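Local coordinates for chitin oligosaccharide binding protein NagB2 (Paenibacillus sp. FPU-7, PDB 7EHU), which binds the chitin oligosaccharides N,N'-diacetylchitobiose and N,N',N''-triacetylchitotriose and probably hands them to an ABC transporter for uptake, at residues A[35-40]-A[74-79]; A[45-50]-A[66-71]; A[90-95]-A[322-327]; A[98-103]-A[392-397]. All blocks are in the same frame, centred on the assembly; numbering follows the deposited sequence.

Overall arrangement
Contacts 1 to 3 gather round one sheet, in which strand 30-36 lies between strands 64-70 and 93-97. Contact 1 is buried and polar, joining strand 30-36 to helix 73-86 beside the bound sugar. Contact 2, partly buried, is purely apolar across its segments and packs helix 44-60 on strand 64-70; it is nested inside the chain loop that contact 1 closes, and the two share a salt bridge between Arg35 and Asp69. Contact 3 is a surface contact away from the sugar, held across its segments by van der Waals contact alone. Contact 4, buried again, ties the start of helix 100-107 to helix 394-408 through a water and reaches contact 1 through Arg77-Asp101 and Asp78-Lys397 salt bridges.

Contact 1. Residues A[35-40]-A[74-79]; sequences RHINVR and TVNRDV. With NAG (2-acetamido-2-deoxy-beta-D-glucopyranose), chain B; NAG (2-acetamido-2-deoxy-beta-D-glucopyranose), chain C.
Behind the chitin-oligosaccharide pocket residues Ile37, Asn38, Thr74 and Arg77, Arg35 and Asn76 join the end of strand 30-36 to helix 73-86 of the solute-binding fold. Arg35 NH1 donates to Asn76 OD1 at 3.0 Å with an N-H...O angle of 155°. The amide oxygen sits at the guanidinium edge, close to its plane, while the two flat groups are turned 79° apart. Bends at chi2 and chi3 fold the arginine back, so that its CD also lies 3.1 Å from Asn76 OD1. The remaining guanidinium nitrogens are taken up in salt bridges, NE with Asp69 and NH2 with Glu84. On the amide's other branch, Asn76 ND2 lies 4.0 Å from Ile37 CG2 and makes a weak hydrogen bond to Asn95 O.

Both segments go on to the sugar. Arg77, its chain extended, brings NH1 to 3.0 Å from O3 of the chain B N-acetylglucosamine, O3 lying at the guanidinium edge, near its plane; Thr74 CG2 rests against the acetamido methyl C8 of the same sugar. Asn38, centre of an inverse gamma turn, accepts on OD1 a 2.8 Å hydrogen bond from O6 of the chain C sugar.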
# COMPACT_ATOMS: atom_id res chain seq x y z
N ARG A 35 -5.04 -16.70 6.00
CA ARG A 35 -5.43 -15.34 6.36
C ARG A 35 -5.24 -14.41 5.18
O ARG A 35 -4.12 -14.27 4.67
CB ARG A 35 -4.60 -14.87 7.55
CG ARG A 35 -4.73 -13.40 7.91
CD ARG A 35 -6.06 -13.02 8.56
NE ARG A 35 -6.39 -13.95 9.62
CZ ARG A 35 -5.75 -14.06 10.78
NH1 ARG A 35 -4.73 -13.26 11.05
NH2 ARG A 35 -6.09 -15.01 11.65
N HIS A 36 -6.32 -13.76 4.75
CA HIS A 36 -6.26 -12.83 3.63
C HIS A 36 -7.05 -11.58 4.00
O HIS A 36 -7.80 -11.56 4.99
CB HIS A 36 -6.81 -13.46 2.36
CG HIS A 36 -8.28 -13.70 2.42
ND1 HIS A 36 -9.20 -12.75 2.01
CD2 HIS A 36 -9.00 -14.76 2.85
CE1 HIS A 36 -10.41 -13.22 2.20
NE2 HIS A 36 -10.32 -14.44 2.69
N ILE A 37 -6.87 -10.53 3.20
CA ILE A 37 -7.47 -9.23 3.47
C ILE A 37 -8.54 -8.87 2.43
O ILE A 37 -9.00 -7.71 2.39
CB ILE A 37 -6.39 -8.14 3.59
CG1 ILE A 37 -5.55 -8.03 2.31
CG2 ILE A 37 -5.52 -8.39 4.80
CD1 ILE A 37 -4.68 -6.80 2.29
N ASN A 38 -8.98 -9.82 1.62
CA ASN A 38 -9.88 -9.52 0.49
C ASN A 38 -11.35 -9.62 0.88
O ASN A 38 -12.09 -10.45 0.36
CB ASN A 38 -9.53 -10.43 -0.67
CG ASN A 38 -8.13 -10.23 -1.10
OD1 ASN A 38 -7.73 -9.09 -1.38
ND2 ASN A 38 -7.34 -11.29 -1.11
N VAL A 39 -11.75 -8.73 1.80
CA VAL A 39 -13.07 -8.77 2.43
C VAL A 39 -14.07 -7.80 1.83
O VAL A 39 -15.28 -8.02 1.94
CB VAL A 39 -12.98 -8.58 3.96
CG1 VAL A 39 -12.15 -9.66 4.60
CG2 VAL A 39 -12.47 -7.19 4.34
N ARG A 40 -13.62 -6.69 1.24
CA ARG A 40 -14.55 -5.68 0.76
C ARG A 40 -15.15 -6.10 -0.59
O ARG A 40 -14.58 -6.91 -1.32
CB ARG A 40 -13.84 -4.33 0.59
CG ARG A 40 -13.29 -3.74 1.89
CD ARG A 40 -12.67 -2.35 1.64
NE ARG A 40 -12.08 -1.73 2.84
CZ ARG A 40 -10.77 -1.52 3.06
NH1 ARG A 40 -9.83 -1.87 2.19
NH2 ARG A 40 -10.41 -0.93 4.18
N THR A 74 -6.54 -3.20 8.09
CA THR A 74 -5.93 -2.62 9.29
C THR A 74 -6.01 -3.59 10.46
O THR A 74 -5.07 -3.71 11.26
CB THR A 74 -6.62 -1.32 9.69
OG1 THR A 74 -8.01 -1.58 9.88
CG2 THR A 74 -6.42 -0.22 8.65
N VAL A 75 -7.14 -4.29 10.59
CA VAL A 75 -7.34 -5.22 11.69
C VAL A 75 -6.33 -6.36 11.60
O VAL A 75 -5.70 -6.72 12.60
CB VAL A 75 -8.79 -5.74 11.68
CG1 VAL A 75 -9.00 -6.83 12.73
CG2 VAL A 75 -9.78 -4.59 11.91
N ASN A 76 -6.11 -6.90 10.40
CA ASN A 76 -5.16 -8.01 10.28
C ASN A 76 -3.76 -7.54 10.64
O ASN A 76 -3.08 -8.16 11.47
CB ASN A 76 -5.15 -8.59 8.88
CG ASN A 76 -4.21 -9.74 8.78
OD1 ASN A 76 -4.29 -10.66 9.58
ND2 ASN A 76 -3.24 -9.67 7.85
N ARG A 77 -3.28 -6.48 9.98
CA ARG A 77 -1.88 -6.11 10.13
C ARG A 77 -1.57 -5.63 11.53
O ARG A 77 -0.52 -5.97 12.10
CB ARG A 77 -1.53 -5.01 9.13
CG ARG A 77 -0.05 -4.66 9.08
CD ARG A 77 0.22 -3.55 8.14
NE ARG A 77 1.65 -3.34 8.03
CZ ARG A 77 2.22 -2.46 7.21
NH1 ARG A 77 1.43 -1.67 6.48
NH2 ARG A 77 3.53 -2.36 7.11
N ASP A 78 -2.44 -4.82 12.09
CA ASP A 78 -2.13 -4.06 13.29
C ASP A 78 -2.67 -4.68 14.56
O ASP A 78 -2.23 -4.29 15.64
CB ASP A 78 -2.61 -2.61 13.15
CG ASP A 78 -1.98 -1.92 11.97
OD1 ASP A 78 -2.60 -0.98 11.47
OD2 ASP A 78 -0.86 -2.31 11.57
N VAL A 79 -3.60 -5.63 14.45
CA VAL A 79 -4.20 -6.23 15.64
C VAL A 79 -4.08 -7.75 15.60
O VAL A 79 -3.41 -8.34 16.46
CB VAL A 79 -5.67 -5.78 15.82
CG1 VAL A 79 -6.28 -6.38 17.08
CG2 VAL A 79 -5.77 -4.25 15.84
C1 NAG B . -1.30 -0.72 2.13
C2 NAG B . -1.04 -0.53 3.60
C3 NAG B . -0.09 0.65 3.83
C4 NAG B . 1.18 0.47 3.01
C5 NAG B . 0.84 0.23 1.54
C6 NAG B . 2.04 -0.06 0.68
C7 NAG B . -2.71 -1.24 5.25
C8 NAG B . -3.99 -0.88 5.96
N2 NAG B . -2.27 -0.35 4.36
O3 NAG B . 0.20 0.72 5.22
O4 NAG B . 2.02 1.62 3.08
O5 NAG B . -0.07 -0.88 1.44
O6 NAG B . 2.73 -1.22 1.11
O7 NAG B . -2.09 -2.27 5.49
C1 NAG C . -7.70 -5.50 -4.35
C2 NAG C . -7.99 -4.35 -3.37
C3 NAG C . -6.70 -3.83 -2.74
C4 NAG C . -5.79 -4.97 -2.29
C5 NAG C . -5.69 -6.06 -3.34
C6 NAG C . -4.91 -7.27 -2.88
C7 NAG C . -9.89 -2.85 -3.91
C8 NAG C . -10.35 -1.71 -4.78
N2 NAG C . -8.63 -3.26 -4.10
O1 NAG C . -8.88 -6.05 -4.83
O3 NAG C . -7.05 -2.97 -1.66
O4 NAG C . -4.46 -4.46 -2.20
O5 NAG C . -7.00 -6.51 -3.69
O6 NAG C . -5.33 -7.70 -1.60
O7 NAG C . -10.62 -3.36 -3.05

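Contact 2. Residues A[45-50]-A[66-71]; sequences NTLALL and FKLDGV. With NAG (2-acetamido-2-deoxy-beta-D-glucopyranose), chain C.
Helix 44-60 and strand 64-70 stand a full side-chain layer apart where Leu50 faces Leu68, the Leu50 CA and Leu68 CA atoms 9.5 Å from each other; Leu47 CA is 9.1 Å from Gly70 CA. These are the helix and second strand of a beta-alpha-beta unit, strand 30-36 being the first, and the leucines fill the space between helix and sheet.

One methyl carries the contact. Leu68 CD2 lies 4.0 Å from Leu47 CD1 and 4.1 Å from Leu50 CD2, reaching both residues one helical turn apart. It meets Leu50 tip to tip but slides alongside Leu47 in the opposite direction. Both helix leucines hold CG anti to the backbone N (chi1 177° in Leu47), whereas Leu68 has turned about 30° from a staggered position, chi1 -92°. His36 packs against Leu47 and Leu50 from strand 30-36, while Val54 adds to the cover of Leu68.

Strand alternation puts Lys67 and Asp69 on the other face, where Lys67 NZ and Asp69 OD1 form a 3.1 Å salt bridge and Asp69 OD2 also takes Lys80. Near its start the helix turns Thr46 to the pocket instead: Thr46 OG1 shares a hydrogen bond of 2.8 Å with O1 of the chain C N-acetylglucosamine.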
# COMPACT_ATOMS: atom_id res chain seq x y z
N ASN A 45 -13.14 -9.92 -6.85
CA ASN A 45 -12.44 -10.66 -7.89
C ASN A 45 -11.13 -11.23 -7.35
O ASN A 45 -10.73 -12.35 -7.71
CB ASN A 45 -12.17 -9.76 -9.10
CG ASN A 45 -13.42 -9.46 -9.90
OD1 ASN A 45 -14.41 -10.18 -9.84
ND2 ASN A 45 -13.36 -8.39 -10.67
N THR A 46 -10.45 -10.48 -6.49
CA THR A 46 -9.22 -10.96 -5.87
C THR A 46 -9.50 -12.18 -5.01
O THR A 46 -8.74 -13.16 -5.05
CB THR A 46 -8.60 -9.84 -5.03
OG1 THR A 46 -8.48 -8.67 -5.85
CG2 THR A 46 -7.21 -10.22 -4.54
N LEU A 47 -10.58 -12.14 -4.24
CA LEU A 47 -10.98 -13.29 -3.44
C LEU A 47 -11.32 -14.49 -4.32
O LEU A 47 -10.92 -15.62 -4.02
CB LEU A 47 -12.13 -12.91 -2.51
CG LEU A 47 -12.72 -14.03 -1.64
CD1 LEU A 47 -11.61 -14.73 -0.85
CD2 LEU A 47 -13.79 -13.48 -0.72
N ALA A 48 -12.05 -14.27 -5.41
CA ALA A 48 -12.43 -15.40 -6.26
C ALA A 48 -11.20 -16.05 -6.87
O ALA A 48 -11.13 -17.28 -7.00
CB ALA A 48 -13.40 -14.92 -7.34
N LEU A 49 -10.20 -15.25 -7.23
CA LEU A 49 -8.97 -15.82 -7.78
C LEU A 49 -8.24 -16.64 -6.73
O LEU A 49 -7.75 -17.75 -7.01
CB LEU A 49 -8.08 -14.69 -8.29
CG LEU A 49 -6.82 -15.06 -9.05
CD1 LEU A 49 -7.14 -15.93 -10.25
CD2 LEU A 49 -6.09 -13.82 -9.48
N LEU A 50 -8.18 -16.13 -5.50
CA LEU A 50 -7.58 -16.88 -4.40
C LEU A 50 -8.31 -18.20 -4.18
O LEU A 50 -7.67 -19.24 -3.99
CB LEU A 50 -7.60 -16.02 -3.13
CG LEU A 50 -7.00 -16.66 -1.87
CD1 LEU A 50 -5.49 -16.92 -2.03
CD2 LEU A 50 -7.27 -15.76 -0.67
N PHE A 66 -8.07 -25.96 3.25
CA PHE A 66 -7.71 -24.60 3.60
C PHE A 66 -8.93 -23.91 4.19
O PHE A 66 -10.03 -23.97 3.61
CB PHE A 66 -7.19 -23.82 2.39
CG PHE A 66 -5.88 -24.34 1.84
CD1 PHE A 66 -5.87 -25.43 0.99
CD2 PHE A 66 -4.67 -23.77 2.18
CE1 PHE A 66 -4.69 -25.93 0.48
CE2 PHE A 66 -3.47 -24.26 1.67
CZ PHE A 66 -3.48 -25.35 0.82
N LYS A 67 -8.76 -23.29 5.34
CA LYS A 67 -9.83 -22.53 5.97
C LYS A 67 -9.48 -21.02 5.75
O LYS A 67 -8.53 -20.49 6.32
CB LYS A 67 -10.26 -23.04 7.34
CG LYS A 67 -11.47 -22.17 7.63
CD LYS A 67 -10.96 -20.96 8.32
CE LYS A 67 -11.99 -20.03 8.82
NZ LYS A 67 -11.73 -18.76 9.50
N LEU A 68 -10.21 -20.37 4.83
CA LEU A 68 -9.95 -18.96 4.53
C LEU A 68 -10.48 -18.10 5.66
O LEU A 68 -11.59 -18.30 6.14
CB LEU A 68 -10.56 -18.55 3.19
CG LEU A 68 -9.61 -18.69 1.98
CD1 LEU A 68 -9.08 -20.10 1.84
CD2 LEU A 68 -10.29 -18.20 0.68
N ASP A 69 -9.66 -17.17 6.13
CA ASP A 69 -10.03 -16.26 7.21
C ASP A 69 -9.80 -14.85 6.67
O ASP A 69 -8.67 -14.35 6.70
CB ASP A 69 -9.20 -16.52 8.45
CG ASP A 69 -9.70 -15.75 9.63
OD1 ASP A 69 -10.92 -15.78 9.87
OD2 ASP A 69 -8.90 -15.04 10.28
N GLY A 70 -10.87 -14.22 6.19
CA GLY A 70 -10.76 -12.88 5.64
C GLY A 70 -10.92 -11.85 6.73
O GLY A 70 -11.90 -11.86 7.47
N VAL A 71 -9.96 -10.94 6.82
CA VAL A 71 -9.92 -9.92 7.87
C VAL A 71 -9.59 -8.59 7.21
O VAL A 71 -8.74 -8.53 6.31
CB VAL A 71 -8.85 -10.29 8.92
CG1 VAL A 71 -8.74 -9.26 10.01
CG2 VAL A 71 -9.16 -11.67 9.53
C1 NAG C . -7.70 -5.50 -4.35
C2 NAG C . -7.99 -4.35 -3.37
C3 NAG C . -6.70 -3.83 -2.74
C4 NAG C . -5.79 -4.97 -2.29
C5 NAG C . -5.69 -6.06 -3.34
C6 NAG C . -4.91 -7.27 -2.88
C7 NAG C . -9.89 -2.85 -3.91
C8 NAG C . -10.35 -1.71 -4.78
N2 NAG C . -8.63 -3.26 -4.10
O1 NAG C . -8.88 -6.05 -4.83
O3 NAG C . -7.05 -2.97 -1.66
O4 NAG C . -4.46 -4.46 -2.20
O5 NAG C . -7.00 -6.51 -3.69
O6 NAG C . -5.33 -7.70 -1.60
O7 NAG C . -10.62 -3.36 -3.05

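Contact 3. Residues A[90-95]-A[322-327]; sequences PPQIFN and SHLNDA
At the end of strand 93-97 far from the sugar, Gln92 and Leu324 join the entry to that strand with the turn that leads from strand 309-320 into helix 326-339. The contact is plain van der Waals packing: Leu324 CD2 touches the aliphatic stem of Gln92, 3.6 Å from Gln92 CG and 4.0 Å from Gln92 CB, the two side chains crossing at a slant. A bend in the glutamine, chi2 90°, swings the amide away from this methyl. Its OE1 then accepts from Thr33 N, and NE2 donates to Glu328 OE2. Glu328 also accepts from Asn325 N, and Asn325, the N-cap residue, caps the first turn of the helix in return, as in a capping box; the glutamine thus grips a residue of that helix start.

Nearer the surface, Pro90 CD comes to 4.3 Å from His323 CD2, approaching the imidazole at its edge. The ring's NE2 is hydrogen-bonded to His110 ND1.

Strand 93-97 runs parallel to strand 30-36 but antiparallel to strand 309-320, which arrives from more than two hundred residues later in the chain; this inserted antiparallel strand is a hallmark of type II periplasmic-binding-protein folds.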
# COMPACT_ATOMS: atom_id res chain seq x y z
N PRO A 90 0.97 -17.86 14.57
CA PRO A 90 0.36 -17.28 13.36
C PRO A 90 -0.43 -18.33 12.60
O PRO A 90 -0.23 -19.53 12.79
CB PRO A 90 1.57 -16.83 12.52
CG PRO A 90 2.68 -17.76 12.94
CD PRO A 90 2.44 -17.99 14.43
N PRO A 91 -1.32 -17.91 11.71
CA PRO A 91 -1.89 -18.84 10.73
C PRO A 91 -0.78 -19.48 9.90
O PRO A 91 0.35 -19.00 9.85
CB PRO A 91 -2.75 -17.92 9.85
CG PRO A 91 -2.96 -16.69 10.64
CD PRO A 91 -1.70 -16.51 11.42
N GLN A 92 -1.13 -20.55 9.19
CA GLN A 92 -0.15 -21.21 8.35
C GLN A 92 0.26 -20.34 7.16
O GLN A 92 1.43 -20.37 6.75
CB GLN A 92 -0.70 -22.55 7.86
CG GLN A 92 -0.73 -23.66 8.90
CD GLN A 92 -2.01 -23.71 9.70
OE1 GLN A 92 -2.84 -22.81 9.68
NE2 GLN A 92 -2.23 -24.86 10.31
N ILE A 93 -0.69 -19.58 6.60
CA ILE A 93 -0.50 -18.70 5.45
C ILE A 93 -1.18 -17.38 5.80
O ILE A 93 -2.29 -17.39 6.32
CB ILE A 93 -1.16 -19.27 4.17
CG1 ILE A 93 -0.62 -20.65 3.82
CG2 ILE A 93 -0.96 -18.29 3.01
CD1 ILE A 93 -1.50 -21.42 2.83
N PHE A 94 -0.51 -16.25 5.52
CA PHE A 94 -1.10 -14.98 5.93
C PHE A 94 -0.59 -13.83 5.08
O PHE A 94 0.60 -13.77 4.73
CB PHE A 94 -0.81 -14.65 7.42
CG PHE A 94 0.60 -15.01 7.83
CD1 PHE A 94 1.65 -14.12 7.67
CD2 PHE A 94 0.88 -16.27 8.34
CE1 PHE A 94 2.94 -14.50 7.97
CE2 PHE A 94 2.16 -16.64 8.67
CZ PHE A 94 3.19 -15.75 8.50
N ASN A 95 -1.47 -12.87 4.82
CA ASN A 95 -1.05 -11.62 4.21
C ASN A 95 -0.07 -10.91 5.15
O ASN A 95 -0.33 -10.75 6.34
CB ASN A 95 -2.27 -10.74 3.95
CG ASN A 95 -1.90 -9.45 3.26
OD1 ASN A 95 -1.62 -8.44 3.90
ND2 ASN A 95 -1.93 -9.45 1.94
N SER A 322 6.62 -20.68 10.27
CA SER A 322 7.74 -21.61 10.38
C SER A 322 7.34 -22.90 11.09
O SER A 322 8.11 -23.88 11.05
CB SER A 322 8.85 -20.95 11.17
OG SER A 322 8.36 -20.61 12.45
N HIS A 323 6.17 -22.94 11.70
CA HIS A 323 5.74 -24.04 12.56
C HIS A 323 4.78 -24.96 11.81
O HIS A 323 3.59 -25.05 12.10
CB HIS A 323 5.10 -23.45 13.81
CG HIS A 323 5.86 -22.29 14.36
ND1 HIS A 323 7.17 -22.41 14.82
CD2 HIS A 323 5.52 -20.99 14.52
CE1 HIS A 323 7.57 -21.22 15.24
NE2 HIS A 323 6.59 -20.36 15.09
N LEU A 324 5.33 -25.67 10.85
CA LEU A 324 4.58 -26.53 9.95
C LEU A 324 5.13 -27.94 10.04
O LEU A 324 6.35 -28.13 9.96
CB LEU A 324 4.73 -26.06 8.49
CG LEU A 324 4.23 -24.65 8.16
CD1 LEU A 324 4.69 -24.29 6.76
CD2 LEU A 324 2.72 -24.53 8.27
N ASN A 325 4.25 -28.92 10.17
CA ASN A 325 4.67 -30.31 10.05
C ASN A 325 4.84 -30.66 8.57
O ASN A 325 4.62 -29.83 7.67
CB ASN A 325 3.72 -31.24 10.81
CG ASN A 325 2.31 -31.21 10.28
OD1 ASN A 325 2.09 -31.18 9.06
ND2 ASN A 325 1.34 -31.31 11.19
N ASP A 326 5.26 -31.89 8.28
CA ASP A 326 5.59 -32.24 6.91
C ASP A 326 4.37 -32.16 6.00
O ASP A 326 4.47 -31.69 4.86
CB ASP A 326 6.22 -33.63 6.85
CG ASP A 326 7.64 -33.65 7.41
OD1 ASP A 326 8.29 -32.58 7.44
OD2 ASP A 326 8.11 -34.74 7.81
N ALA A 327 3.21 -32.59 6.49
CA ALA A 327 2.00 -32.55 5.67
C ALA A 327 1.58 -31.11 5.39
O ALA A 327 1.18 -30.77 4.27
CB ALA A 327 0.87 -33.31 6.36

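Contact 4. Residues A[98-103]-A[392-397]; sequences GGADTQ and VQPKVK
Asp101, in the first turn of helix 100-107, meets Pro394, which opens helix 394-408; the aspartate can be followed outward from the backbone. CB leaves the helix roughly across the line to the other segment, and CG, placed anti to the carbonyl carbon (chi1 -71°), carries the carboxylate over to it. OD1 lies 3.6 Å from Pro394 CG, the aspartate and the proline ring sliding past each other in opposite directions. The same oxygen accepts a hydrogen bond from a water at 2.8 Å, and that water accepts in turn from Lys397 NZ at 3.0 Å. OD2 is used differently: it forms a salt bridge with Arg77 NE. Lys397 NZ stays 5.2 Å from Asp101 OD2, and its own salt bridge goes to Asp78. Asp78, Lys397, the water, Asp101 and Arg77 thus follow one another in a chain, with Asp389 on NH2 of Arg77; the acids probably offset the close approach of the lysine and arginine.

One residue back, Ala100 CB packs tightly on the main chain, 3.1 Å from Val392 O, and more loosely at 4.4 Å from Pro394 CD.

The contact sets the starts of two helices side by side. Helix 100-107 follows strand 93-97 after Gly98 and Gly99, and helix 394-408 is packed through Val396 on helix 414-430; helix 73-86 reaches helix 100-107 through Arg77 and helix 394-408 through Asp78.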
# COMPACT_ATOMS: atom_id res chain seq x y z
N GLY A 98 6.33 -6.53 3.92
CA GLY A 98 7.77 -6.50 3.96
C GLY A 98 8.26 -5.41 4.89
O GLY A 98 7.51 -4.61 5.45
N GLY A 99 9.58 -5.37 5.04
CA GLY A 99 10.20 -4.39 5.90
C GLY A 99 10.03 -4.73 7.36
O GLY A 99 10.15 -5.90 7.74
N ALA A 100 9.68 -3.71 8.16
CA ALA A 100 9.63 -3.84 9.61
C ALA A 100 8.85 -5.07 10.06
O ALA A 100 9.31 -5.81 10.92
CB ALA A 100 9.05 -2.57 10.25
N ASP A 101 7.63 -5.27 9.54
CA ASP A 101 6.81 -6.39 10.02
C ASP A 101 7.53 -7.72 9.79
O ASP A 101 7.62 -8.57 10.69
CB ASP A 101 5.46 -6.43 9.30
CG ASP A 101 4.52 -5.32 9.69
OD1 ASP A 101 4.80 -4.49 10.60
OD2 ASP A 101 3.48 -5.23 9.01
N THR A 102 8.02 -7.94 8.57
CA THR A 102 8.74 -9.18 8.25
C THR A 102 9.99 -9.32 9.09
O THR A 102 10.30 -10.40 9.58
CB THR A 102 9.09 -9.21 6.74
OG1 THR A 102 7.91 -9.42 5.97
CG2 THR A 102 10.04 -10.33 6.40
N GLN A 103 10.74 -8.23 9.27
CA GLN A 103 11.93 -8.30 10.10
C GLN A 103 11.58 -8.72 11.51
O GLN A 103 12.26 -9.56 12.10
CB GLN A 103 12.61 -6.94 10.09
CG GLN A 103 13.27 -6.61 8.74
CD GLN A 103 13.34 -5.12 8.46
OE1 GLN A 103 13.23 -4.30 9.37
NE2 GLN A 103 13.55 -4.77 7.21
N VAL A 392 9.95 1.84 9.62
CA VAL A 392 9.81 2.22 11.02
C VAL A 392 9.05 1.13 11.75
O VAL A 392 8.31 0.33 11.16
CB VAL A 392 9.16 3.60 11.24
CG1 VAL A 392 9.90 4.69 10.49
CG2 VAL A 392 7.69 3.57 10.86
N GLN A 393 9.23 1.11 13.05
CA GLN A 393 8.62 0.10 13.88
C GLN A 393 7.10 0.28 13.90
O GLN A 393 6.60 1.40 13.78
CB GLN A 393 9.16 0.24 15.30
CG GLN A 393 10.68 0.02 15.45
CD GLN A 393 11.57 1.31 15.29
OE1 GLN A 393 11.24 2.28 14.55
NE2 GLN A 393 12.71 1.32 15.99
N PRO A 394 6.34 -0.83 14.06
CA PRO A 394 4.87 -0.73 14.10
C PRO A 394 4.34 0.32 15.06
O PRO A 394 3.40 1.05 14.74
CB PRO A 394 4.46 -2.16 14.49
CG PRO A 394 5.49 -3.01 13.84
CD PRO A 394 6.79 -2.23 14.03
N LYS A 395 4.94 0.43 16.24
CA LYS A 395 4.49 1.44 17.19
C LYS A 395 4.63 2.86 16.64
O LYS A 395 3.78 3.73 16.91
CB LYS A 395 5.29 1.32 18.48
CG LYS A 395 4.82 2.33 19.45
CD LYS A 395 3.45 2.18 20.00
CE LYS A 395 3.27 3.35 20.97
NZ LYS A 395 4.16 3.44 22.10
N VAL A 396 5.71 3.12 15.91
CA VAL A 396 5.91 4.43 15.30
C VAL A 396 4.83 4.69 14.25
O VAL A 396 4.24 5.77 14.20
CB VAL A 396 7.34 4.52 14.71
CG1 VAL A 396 7.55 5.83 13.94
CG2 VAL A 396 8.40 4.36 15.81
N LYS A 397 4.57 3.69 13.41
CA LYS A 397 3.53 3.82 12.39
C LYS A 397 2.18 4.17 13.00
O LYS A 397 1.50 5.10 12.55
CB LYS A 397 3.41 2.53 11.58
CG LYS A 397 2.39 2.58 10.49
CD LYS A 397 2.10 1.21 9.89
CE LYS A 397 1.17 0.39 10.73
NZ LYS A 397 0.89 -0.89 10.06
O HOH W 1 3.60 -2.01 10.63